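Local coordinates for protein putative isochorismatase (Bordetella bronchiseptica, PDB 3UAO) that catalyses the hydrolysis of maleamate to maleate and ammonia, a step in the bacterial degradation of nicotinate (vitamin B3), at residues His90-Tyr95 with Glu134-Lys139. Sequence-based numbering, arbitrary orientation.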
# COMPACT_ATOMS: atom_id res chain seq x y z
N HIS A 90 -3.40 -18.75 2.53
CA HIS A 90 -4.39 -18.78 3.59
C HIS A 90 -4.21 -17.52 4.43
O HIS A 90 -3.10 -17.03 4.61
CB HIS A 90 -4.15 -20.01 4.48
CG HIS A 90 -3.99 -21.30 3.73
ND1 HIS A 90 -4.98 -22.26 3.70
CD2 HIS A 90 -2.97 -21.78 2.98
CE1 HIS A 90 -4.56 -23.29 2.97
NE2 HIS A 90 -3.35 -23.02 2.52
N SER A 91 -5.31 -16.98 4.94
CA SER A 91 -5.27 -15.79 5.75
C SER A 91 -5.76 -16.17 7.15
O SER A 91 -6.55 -17.10 7.34
CB SER A 91 -6.13 -14.68 5.11
OG SER A 91 -7.43 -14.61 5.68
N ARG A 92 -5.29 -15.43 8.12
CA ARG A 92 -5.70 -15.59 9.52
C ARG A 92 -5.69 -14.20 10.10
O ARG A 92 -4.81 -13.43 9.75
CB ARG A 92 -4.66 -16.41 10.31
CG ARG A 92 -4.48 -17.85 9.87
CD ARG A 92 -3.33 -18.51 10.60
NE ARG A 92 -3.52 -18.37 12.04
CZ ARG A 92 -2.56 -18.33 12.96
NH1 ARG A 92 -1.28 -18.44 12.64
NH2 ARG A 92 -2.90 -18.16 14.22
N ILE A 93 -6.68 -13.86 10.94
CA ILE A 93 -6.62 -12.64 11.73
C ILE A 93 -5.77 -12.95 12.93
O ILE A 93 -5.98 -13.98 13.61
CB ILE A 93 -8.01 -12.10 12.11
CG1 ILE A 93 -8.74 -11.63 10.85
CG2 ILE A 93 -7.93 -10.87 13.04
CD1 ILE A 93 -10.21 -11.21 11.06
N VAL A 94 -4.74 -12.13 13.14
CA VAL A 94 -3.85 -12.24 14.30
C VAL A 94 -3.47 -10.87 14.86
O VAL A 94 -2.88 -10.04 14.17
CB VAL A 94 -2.56 -12.96 13.96
CG1 VAL A 94 -1.54 -12.85 15.14
CG2 VAL A 94 -2.80 -14.42 13.57
N TYR A 95 -3.80 -10.64 16.12
CA TYR A 95 -3.26 -9.49 16.87
C TYR A 95 -2.15 -9.94 17.82
O TYR A 95 -2.04 -11.13 18.12
CB TYR A 95 -4.36 -8.84 17.70
CG TYR A 95 -5.40 -8.09 16.88
CD1 TYR A 95 -5.34 -6.70 16.74
CD2 TYR A 95 -6.46 -8.74 16.31
CE1 TYR A 95 -6.28 -6.00 16.01
CE2 TYR A 95 -7.42 -8.04 15.55
CZ TYR A 95 -7.32 -6.68 15.42
OH TYR A 95 -8.24 -5.97 14.70
N GLU A 134 2.55 -23.08 0.72
CA GLU A 134 1.30 -22.36 0.77
C GLU A 134 1.44 -21.29 1.86
O GLU A 134 1.87 -21.58 2.98
CB GLU A 134 0.14 -23.29 1.08
CG GLU A 134 -0.13 -24.35 0.02
CD GLU A 134 -1.29 -25.26 0.39
OE1 GLU A 134 -1.84 -25.12 1.50
OE2 GLU A 134 -1.62 -26.13 -0.45
N TYR A 135 1.04 -20.07 1.51
CA TYR A 135 1.42 -18.90 2.24
C TYR A 135 0.35 -18.56 3.24
O TYR A 135 -0.84 -18.53 2.89
CB TYR A 135 1.63 -17.73 1.26
CG TYR A 135 2.07 -16.43 1.88
CD1 TYR A 135 3.03 -16.39 2.88
CD2 TYR A 135 1.53 -15.25 1.46
CE1 TYR A 135 3.41 -15.20 3.44
CE2 TYR A 135 1.93 -14.06 2.02
CZ TYR A 135 2.88 -14.05 3.00
OH TYR A 135 3.27 -12.84 3.56
N VAL A 136 0.75 -18.32 4.48
CA VAL A 136 -0.18 -17.98 5.56
C VAL A 136 0.02 -16.51 5.81
O VAL A 136 1.05 -16.09 6.30
CB VAL A 136 0.08 -18.79 6.85
CG1 VAL A 136 -0.95 -18.49 7.92
CG2 VAL A 136 0.14 -20.31 6.53
N VAL A 137 -0.97 -15.72 5.46
CA VAL A 137 -0.85 -14.32 5.65
C VAL A 137 -1.67 -13.96 6.89
O VAL A 137 -2.80 -14.42 7.06
CB VAL A 137 -1.21 -13.51 4.37
CG1 VAL A 137 -2.38 -14.02 3.73
CG2 VAL A 137 -1.41 -12.06 4.68
N ARG A 138 -1.03 -13.18 7.77
CA ARG A 138 -1.61 -12.73 9.02
C ARG A 138 -1.99 -11.30 8.86
O ARG A 138 -1.26 -10.52 8.25
CB ARG A 138 -0.60 -12.84 10.14
CG ARG A 138 -0.39 -14.27 10.67
CD ARG A 138 1.03 -14.42 11.20
NE ARG A 138 1.28 -15.74 11.75
CZ ARG A 138 1.97 -16.72 11.16
NH1 ARG A 138 2.54 -16.54 9.96
NH2 ARG A 138 2.13 -17.88 11.80
N LYS A 139 -3.15 -10.94 9.43
CA LYS A 139 -3.69 -9.64 9.22
C LYS A 139 -4.40 -9.22 10.47
O LYS A 139 -4.79 -10.06 11.28
CB LYS A 139 -4.63 -9.67 8.00
CG LYS A 139 -5.96 -10.47 8.19
CD LYS A 139 -6.49 -10.89 6.83
CE LYS A 139 -7.92 -11.47 6.85
NZ LYS A 139 -8.88 -10.66 7.69
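H90, R92 and V94 make five backbone hydrogen bonds with strand 135-139: H90 N donates to Y135 O and H90 O accepts from V137 N; R92 N then reaches V137 O (2.9 Å), R92 O takes K139 N, and V94 N closes the ladder on K139 O (2.8 Å). At the start of the ladder H90 NE2 donates to E134 OE1 (2.8 Å), which lies near the ring plane; NE2 approaches from above the carboxylate plane, 44° out of it. OE1 also accepts from Q131 N, while OE2 pairs with R82, so both carboxylate oxygens are engaged. Beside V136, whose CG1 packs on R92 CD (3.6 Å), R92 NH1 lies 3.6 Å from R138 NH2, a closeness that E117 probably offsets by salt-bridging R92 NH1 and R138 NE. On the opposite face, K139 CG sits between its backbone N and carbonyl carbon (chi1 69°), turning the chain over R92 O toward S91, where K139 CE passes S91 OG at 3.4 Å. K139 NZ lies against I93 CG1 and is bound by D51 and the carbonyls of T141 and P142; S91 OG also bonds D51. H90 and R92 each bond to residues flanking their partners V136 and R138, a parallel beta ladder joining 87-93 to 135-139, outermost within the chain in the Rossmann-like 3-2-1-4-5-6 sheet of isochorismatase-type hydrolases.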